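Local coordinates for deacylase (PDB 5THW), which probably hydrolyses N-carbamoyl-L-amino acids or related N-carbamoyl compounds as a zinc-dependent amidase of the peptidase M20 family, at residues A97-G102 and P203-F208; V349-A354 and D380-A385. All coordinates share one frame; numbering follows the deposited sequence.

Interaction 1. Residues A97-G102 and P203-F208; sequences APVVTG and PLHAAF
V100 pairs with A207 where strands 99-102 and 206-208 run side by side in the same direction, their axes 4.8 Å apart at closest and 20° from parallel. V100 is gripped through both of its backbone polar atoms: its N donates to A206 O at 2.9 Å and its O accepts F208 N at 3.0 Å, so its peptide groups reach to either side of A207. A further backbone bond precedes these, from H205 N to P98 O at 2.8 Å. At the other end the side chain of T101 takes over: OG1, held anti to the backbone N (chi1 -171°), donates to F208 O over 2.7 Å, approaching from 31° out of the carbonyl plane. On the face of V100 and A207, the two methyls of V100 divide the work. CG2 rests on A207 CB, while CG1 meets L204 CD2 at 3.7 Å, the valine and leucine side chains crossing at about a right angle. The same L204 CD2 also touches P98 CG at 3.8 Å, so this one methyl bridges proline and valine. On the other face V99 CG2 reaches the edge of the H205 ring, in its plane, 3.8 Å from CD2. H205 is fixed further by stacking on H139 and by a hydrogen bond from NE2 to E431, while helix 411-429 covers T101, A206 and F208. Strand 141-145 flanks V99 and T101 on the far side, and strand 390-395 continues the sheet beyond A207. Neighbouring parallel strands of this kind, with helices packed on them, belong to the central sheet of the M20 catalytic domain, in which these two strands lead toward the zinc ligands H104 and H211.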
ATOM      1  N   ALA A  97     -12.052 -47.034  12.064  1.00 79.90           N
ATOM      2  CA  ALA A  97     -11.515 -45.787  11.542  1.00 75.21           C
ATOM      3  C   ALA A  97     -12.557 -45.112  10.657  1.00 77.05           C
ATOM      4  O   ALA A  97     -13.191 -45.775   9.827  1.00 79.88           O
ATOM      5  CB  ALA A  97     -10.233 -46.037  10.752  1.00 72.35           C
ATOM      6  N   PRO A  98     -12.760 -43.807  10.801  1.00 73.88           N
ATOM      7  CA  PRO A  98     -13.834 -43.150  10.055  1.00 65.74           C
ATOM      8  C   PRO A  98     -13.480 -42.924   8.592  1.00 62.37           C
ATOM      9  O   PRO A  98     -12.313 -42.816   8.208  1.00 58.63           O
ATOM     10  CB  PRO A  98     -14.005 -41.818  10.794  1.00 58.86           C
ATOM     11  CG  PRO A  98     -12.650 -41.540  11.349  1.00 62.03           C
ATOM     12  CD  PRO A  98     -12.059 -42.878  11.705  1.00 69.24           C
ATOM     13  N   VAL A  99     -14.526 -42.909   7.771  1.00 54.58           N
ATOM     14  CA  VAL A  99     -14.460 -42.382   6.415  1.00 49.97           C
ATOM     15  C   VAL A  99     -14.891 -40.927   6.494  1.00 54.42           C
ATOM     16  O   VAL A  99     -16.025 -40.635   6.888  1.00 57.51           O
ATOM     17  CB  VAL A  99     -15.364 -43.173   5.458  1.00 58.69           C
ATOM     18  CG1 VAL A  99     -15.468 -42.462   4.112  1.00 62.05           C
ATOM     19  CG2 VAL A  99     -14.830 -44.587   5.274  1.00 72.63           C
ATOM     20  N   VAL A 100     -13.993 -40.010   6.145  1.00 50.15           N
ATOM     21  CA  VAL A 100     -14.247 -38.597   6.392  1.00 54.12           C
ATOM     22  C   VAL A 100     -14.402 -37.869   5.069  1.00 54.84           C
ATOM     23  O   VAL A 100     -13.806 -38.224   4.047  1.00 47.14           O
ATOM     24  CB  VAL A 100     -13.144 -37.929   7.245  1.00 52.30           C
ATOM     25  CG1 VAL A 100     -12.727 -38.844   8.395  1.00 53.29           C
ATOM     26  CG2 VAL A 100     -11.955 -37.509   6.391  1.00 43.94           C
ATOM     27  N   THR A 101     -15.241 -36.846   5.102  1.00 56.59           N
ATOM     28  CA  THR A 101     -15.353 -35.858   4.051  1.00 52.38           C
ATOM     29  C   THR A 101     -15.359 -34.503   4.727  1.00 48.42           C
ATOM     30  O   THR A 101     -15.491 -34.399   5.946  1.00 52.57           O
ATOM     31  CB  THR A 101     -16.618 -36.032   3.206  1.00 49.08           C
ATOM     32  OG1 THR A 101     -16.547 -35.159   2.077  1.00 42.45           O
ATOM     33  CG2 THR A 101     -17.850 -35.667   4.017  1.00 54.57           C
ATOM     34  N   GLY A 102     -15.193 -33.465   3.938  1.00 44.16           N
ATOM     35  CA  GLY A 102     -15.220 -32.129   4.489  1.00 38.58           C
ATOM     36  C   GLY A 102     -14.403 -31.185   3.643  1.00 49.47           C
ATOM     37  O   GLY A 102     -13.685 -31.581   2.727  1.00 54.16           O
ATOM     38  N   PRO A 203      -6.261 -42.389  13.210  1.00 69.89           N
ATOM     39  CA  PRO A 203      -6.288 -43.054  11.904  1.00 71.89           C
ATOM     40  C   PRO A 203      -7.582 -42.775  11.155  1.00 78.41           C
ATOM     41  O   PRO A 203      -8.662 -42.665  11.743  1.00 84.25           O
ATOM     42  CB  PRO A 203      -6.168 -44.544  12.258  1.00 70.83           C
ATOM     43  CG  PRO A 203      -5.691 -44.578  13.681  1.00 68.67           C
ATOM     44  CD  PRO A 203      -6.258 -43.354  14.320  1.00 70.76           C
ATOM     45  N   LEU A 204      -7.463 -42.669   9.833  1.00 74.06           N
ATOM     46  CA  LEU A 204      -8.604 -42.469   8.953  1.00 66.04           C
ATOM     47  C   LEU A 204      -8.660 -43.615   7.953  1.00 66.12           C
ATOM     48  O   LEU A 204      -7.628 -44.019   7.410  1.00 70.52           O
ATOM     49  CB  LEU A 204      -8.503 -41.137   8.205  1.00 60.11           C
ATOM     50  CG  LEU A 204      -8.402 -39.865   9.052  1.00 57.60           C
ATOM     51  CD1 LEU A 204      -8.315 -38.627   8.156  1.00 51.14           C
ATOM     52  CD2 LEU A 204      -9.536 -39.746  10.052  1.00 57.53           C
ATOM     53  N   HIS A 205      -9.864 -44.143   7.716  1.00 68.16           N
ATOM     54  CA  HIS A 205     -10.011 -45.252   6.774  1.00 67.65           C
ATOM     55  C   HIS A 205      -9.931 -44.772   5.330  1.00 69.62           C
ATOM     56  O   HIS A 205      -9.238 -45.375   4.503  1.00 77.15           O
ATOM     57  CB  HIS A 205     -11.329 -45.986   7.020  1.00 67.52           C
ATOM     58  CG  HIS A 205     -11.508 -47.206   6.171  1.00 72.19           C
ATOM     59  ND1 HIS A 205     -10.654 -48.286   6.232  1.00 76.92           N
ATOM     60  CD2 HIS A 205     -12.448 -47.522   5.249  1.00 74.77           C
ATOM     61  CE1 HIS A 205     -11.058 -49.213   5.381  1.00 80.00           C
ATOM     62  NE2 HIS A 205     -12.145 -48.775   4.773  1.00 79.07           N
ATOM     63  N   ALA A 206     -10.628 -43.682   5.018  1.00 66.88           N
ATOM     64  CA  ALA A 206     -10.624 -43.084   3.690  1.00 63.48           C
ATOM     65  C   ALA A 206     -11.071 -41.634   3.812  1.00 66.27           C
ATOM     66  O   ALA A 206     -11.683 -41.236   4.808  1.00 66.35           O
ATOM     67  CB  ALA A 206     -11.534 -43.850   2.723  1.00 58.68           C
ATOM     68  N   ALA A 207     -10.751 -40.845   2.788  1.00 65.03           N
ATOM     69  CA  ALA A 207     -11.114 -39.436   2.763  1.00 53.35           C
ATOM     70  C   ALA A 207     -11.519 -39.020   1.355  1.00 55.54           C
ATOM     71  O   ALA A 207     -10.869 -39.400   0.378  1.00 61.18           O
ATOM     72  CB  ALA A 207      -9.956 -38.564   3.256  1.00 53.37           C
ATOM     73  N   PHE A 208     -12.593 -38.230   1.260  1.00 51.64           N
ATOM     74  CA  PHE A 208     -13.057 -37.674  -0.007  1.00 54.07           C
ATOM     75  C   PHE A 208     -13.452 -36.217   0.188  1.00 48.87           C
ATOM     76  O   PHE A 208     -14.146 -35.886   1.150  1.00 54.99           O
ATOM     77  CB  PHE A 208     -14.261 -38.444  -0.562  1.00 55.18           C
ATOM     78  CG  PHE A 208     -13.995 -39.899  -0.825  1.00 60.34           C
ATOM     79  CD1 PHE A 208     -13.447 -40.309  -2.030  1.00 61.61           C
ATOM     80  CD2 PHE A 208     -14.342 -40.862   0.113  1.00 62.34           C
ATOM     81  CE1 PHE A 208     -13.216 -41.651  -2.283  1.00 66.92           C
ATOM     82  CE2 PHE A 208     -14.117 -42.205  -0.133  1.00 66.16           C
ATOM     83  CZ  PHE A 208     -13.553 -42.601  -1.334  1.00 67.88           C
TER

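Interaction 2. Residues V349-A354 and D380-A385; sequences VAFDPA and DACYLA
F351 meets the helix at 380-384 with the rim of its ring: CE1 lies 3.8 Å from A381 O, which sits in the ring plane at the edge. That carbonyl oxygen already accepts A385 N at 2.9 Å within its own segment, and the ring edge packs against it as a van der Waals neighbour. A381 CB touches the same CE1 atom. On either side of CE1, CZ comes to 4.4 Å from C382 SG and CD1 to 4.2 Å from A385 CB, both obliquely. The aromatic thus spans about one turn of the helix; its CB does not itself point there, and the first torsion, with CG anti to the carbonyl carbon (chi1 -71°), swings the ring across. V349 contributes from over the ring. Its CG1, anti to the backbone N (chi1 172°), stands 4.0 Å above one face, offset toward the rim, and also packs on A385 CB; the other methyl, CG2, meets C382 CB at 4.1 Å and lies beside C382 O. In the M20 catalytic domain this joins the end of strand 337-350 and the loop that follows it, where the chain turns toward helix 353-366, to the short helix just after A377 and G378 of the ligand pocket. C382 has its side chain about 8 Å from the bound N-(aminocarbonyl)-beta-alanine, so the contact lies close to the ligand site. Strand 225-242 supplies V228 and A231 against F351, while T390 of strand 390-395 borders both A381 and A385. Beyond the aromatic, D352 is the N-cap of helix 353-366, its OD2 accepting C355 N. On the other segment, A381 N is bonded to the side chain of E209.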
ATOM      1  N   VAL A 349       0.436 -33.990  -5.861  1.00 42.90           N
ATOM      2  CA  VAL A 349      -0.197 -35.099  -5.157  1.00 42.74           C
ATOM      3  C   VAL A 349      -0.872 -36.012  -6.167  1.00 46.73           C
ATOM      4  O   VAL A 349      -1.634 -35.548  -7.025  1.00 43.31           O
ATOM      5  CB  VAL A 349      -1.228 -34.592  -4.131  1.00 43.86           C
ATOM      6  CG1 VAL A 349      -2.020 -35.757  -3.548  1.00 42.27           C
ATOM      7  CG2 VAL A 349      -0.558 -33.764  -3.032  1.00 38.37           C
ATOM      8  N   ALA A 350      -0.604 -37.309  -6.050  1.00 45.70           N
ATOM      9  CA  ALA A 350      -1.361 -38.336  -6.750  1.00 49.99           C
ATOM     10  C   ALA A 350      -2.312 -38.976  -5.747  1.00 58.58           C
ATOM     11  O   ALA A 350      -1.875 -39.572  -4.754  1.00 59.60           O
ATOM     12  CB  ALA A 350      -0.439 -39.382  -7.377  1.00 46.39           C
ATOM     13  N   PHE A 351      -3.607 -38.831  -5.994  1.00 43.79           N
ATOM     14  CA  PHE A 351      -4.599 -39.327  -5.061  1.00 50.22           C
ATOM     15  C   PHE A 351      -4.654 -40.849  -5.136  1.00 54.23           C
ATOM     16  O   PHE A 351      -4.170 -41.463  -6.090  1.00 58.72           O
ATOM     17  CB  PHE A 351      -5.956 -38.698  -5.370  1.00 53.38           C
ATOM     18  CG  PHE A 351      -6.036 -37.231  -5.022  1.00 54.39           C
ATOM     19  CD1 PHE A 351      -5.991 -36.814  -3.698  1.00 51.74           C
ATOM     20  CD2 PHE A 351      -6.135 -36.268  -6.017  1.00 49.29           C
ATOM     21  CE1 PHE A 351      -6.064 -35.461  -3.371  1.00 49.41           C
ATOM     22  CE2 PHE A 351      -6.206 -34.915  -5.696  1.00 48.82           C
ATOM     23  CZ  PHE A 351      -6.168 -34.511  -4.371  1.00 38.67           C
ATOM     24  N   ASP A 352      -5.237 -41.455  -4.110  1.00 49.44           N
ATOM     25  CA  ASP A 352      -5.227 -42.908  -4.003  1.00 55.64           C
ATOM     26  C   ASP A 352      -5.998 -43.522  -5.169  1.00 68.42           C
ATOM     27  O   ASP A 352      -7.166 -43.170  -5.387  1.00 77.64           O
ATOM     28  CB  ASP A 352      -5.842 -43.348  -2.678  1.00 62.02           C
ATOM     29  CG  ASP A 352      -5.849 -44.849  -2.513  1.00 66.79           C
ATOM     30  OD1 ASP A 352      -4.901 -45.378  -1.902  1.00 71.16           O
ATOM     31  OD2 ASP A 352      -6.796 -45.499  -2.999  1.00 68.16           O
ATOM     32  N   PRO A 353      -5.392 -44.438  -5.933  1.00 66.16           N
ATOM     33  CA  PRO A 353      -6.093 -44.996  -7.103  1.00 59.04           C
ATOM     34  C   PRO A 353      -7.423 -45.652  -6.782  1.00 68.93           C
ATOM     35  O   PRO A 353      -8.392 -45.451  -7.524  1.00 74.02           O
ATOM     36  CB  PRO A 353      -5.081 -46.008  -7.653  1.00 58.92           C
ATOM     37  CG  PRO A 353      -3.761 -45.464  -7.233  1.00 65.57           C
ATOM     38  CD  PRO A 353      -3.981 -44.858  -5.880  1.00 67.32           C
ATOM     39  N   ALA A 354      -7.510 -46.425  -5.696  1.00 67.90           N
ATOM     40  CA  ALA A 354      -8.787 -47.038  -5.352  1.00 64.93           C
ATOM     41  C   ALA A 354      -9.850 -45.975  -5.083  1.00 72.79           C
ATOM     42  O   ALA A 354     -10.980 -46.083  -5.575  1.00 73.91           O
ATOM     43  CB  ALA A 354      -8.624 -47.966  -4.148  1.00 61.23           C
ATOM     44  N   ASP A 380      -7.590 -29.289   1.407  1.00 34.02           N
ATOM     45  CA  ASP A 380      -7.256 -30.074   2.589  1.00 31.95           C
ATOM     46  C   ASP A 380      -7.053 -31.548   2.247  1.00 38.35           C
ATOM     47  O   ASP A 380      -6.301 -32.248   2.934  1.00 44.81           O
ATOM     48  CB  ASP A 380      -8.344 -29.876   3.636  1.00 36.62           C
ATOM     49  CG  ASP A 380      -8.490 -28.408   4.046  1.00 51.19           C
ATOM     50  OD1 ASP A 380      -7.515 -27.824   4.579  1.00 52.92           O
ATOM     51  OD2 ASP A 380      -9.575 -27.828   3.809  1.00 52.95           O
ATOM     52  N   ALA A 381      -7.712 -32.033   1.189  1.00 41.23           N
ATOM     53  CA  ALA A 381      -7.494 -33.398   0.723  1.00 42.82           C
ATOM     54  C   ALA A 381      -6.050 -33.626   0.287  1.00 50.08           C
ATOM     55  O   ALA A 381      -5.571 -34.767   0.309  1.00 57.28           O
ATOM     56  CB  ALA A 381      -8.449 -33.721  -0.422  1.00 44.83           C
ATOM     57  N   CYS A 382      -5.346 -32.566  -0.131  1.00 45.29           N
ATOM     58  CA  CYS A 382      -3.957 -32.729  -0.556  1.00 41.51           C
ATOM     59  C   CYS A 382      -3.061 -33.142   0.608  1.00 42.10           C
ATOM     60  O   CYS A 382      -2.125 -33.927   0.426  1.00 48.01           O
ATOM     61  CB  CYS A 382      -3.439 -31.443  -1.202  1.00 40.53           C
ATOM     62  SG  CYS A 382      -4.298 -30.945  -2.721  1.00 49.97           S
ATOM     63  N   TYR A 383      -3.312 -32.600   1.804  1.00 39.31           N
ATOM     64  CA  TYR A 383      -2.572 -33.031   2.987  1.00 47.36           C
ATOM     65  C   TYR A 383      -3.126 -34.328   3.569  1.00 49.01           C
ATOM     66  O   TYR A 383      -2.355 -35.194   4.003  1.00 48.83           O
ATOM     67  CB  TYR A 383      -2.557 -31.911   4.031  1.00 43.76           C
ATOM     68  CG  TYR A 383      -1.485 -30.876   3.762  1.00 44.98           C
ATOM     69  CD1 TYR A 383      -0.315 -31.230   3.095  1.00 46.39           C
ATOM     70  CD2 TYR A 383      -1.641 -29.549   4.150  1.00 45.63           C
ATOM     71  CE1 TYR A 383       0.678 -30.301   2.843  1.00 43.58           C
ATOM     72  CE2 TYR A 383      -0.647 -28.603   3.903  1.00 43.21           C
ATOM     73  CZ  TYR A 383       0.510 -28.987   3.245  1.00 44.23           C
ATOM     74  OH  TYR A 383       1.510 -28.073   2.987  1.00 38.88           O
ATOM     75  N   LEU A 384      -4.452 -34.484   3.583  1.00 48.39           N
ATOM     76  CA  LEU A 384      -5.041 -35.722   4.084  1.00 50.05           C
ATOM     77  C   LEU A 384      -4.553 -36.937   3.297  1.00 56.66           C
ATOM     78  O   LEU A 384      -4.415 -38.027   3.864  1.00 59.39           O
ATOM     79  CB  LEU A 384      -6.564 -35.629   4.041  1.00 44.61           C
ATOM     80  CG  LEU A 384      -7.197 -34.768   5.129  1.00 46.81           C
ATOM     81  CD1 LEU A 384      -8.707 -34.801   5.000  1.00 50.98           C
ATOM     82  CD2 LEU A 384      -6.746 -35.213   6.517  1.00 39.89           C
ATOM     83  N   ALA A 385      -4.275 -36.769   2.001  1.00 59.17           N
ATOM     84  CA  ALA A 385      -3.798 -37.877   1.175  1.00 59.89           C
ATOM     85  C   ALA A 385      -2.496 -38.479   1.687  1.00 55.25           C
ATOM     86  O   ALA A 385      -2.151 -39.603   1.299  1.00 51.83           O
ATOM     87  CB  ALA A 385      -3.615 -37.417  -0.271  1.00 48.02           C
TER

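Both contacts are largely buried in the catalytic domain, with centres 12 Å apart, and they touch where L204 CD1 of interaction 1 packs on L384 CD2 of interaction 2. Strand 390-395 lies next to both, touching A207 and F208 in one and F351, A381 and A385 in the other. Their chemistry differs with their place. Interaction 1 joins strands edge to edge within a sheet and relies on backbone bonds and a threonine hydroxyl, with apolar packing on each face. Interaction 2 sets a helix against a strand end and the loop after it through apolar side chains, and buries less than half as much surface, 202 against 486 Å².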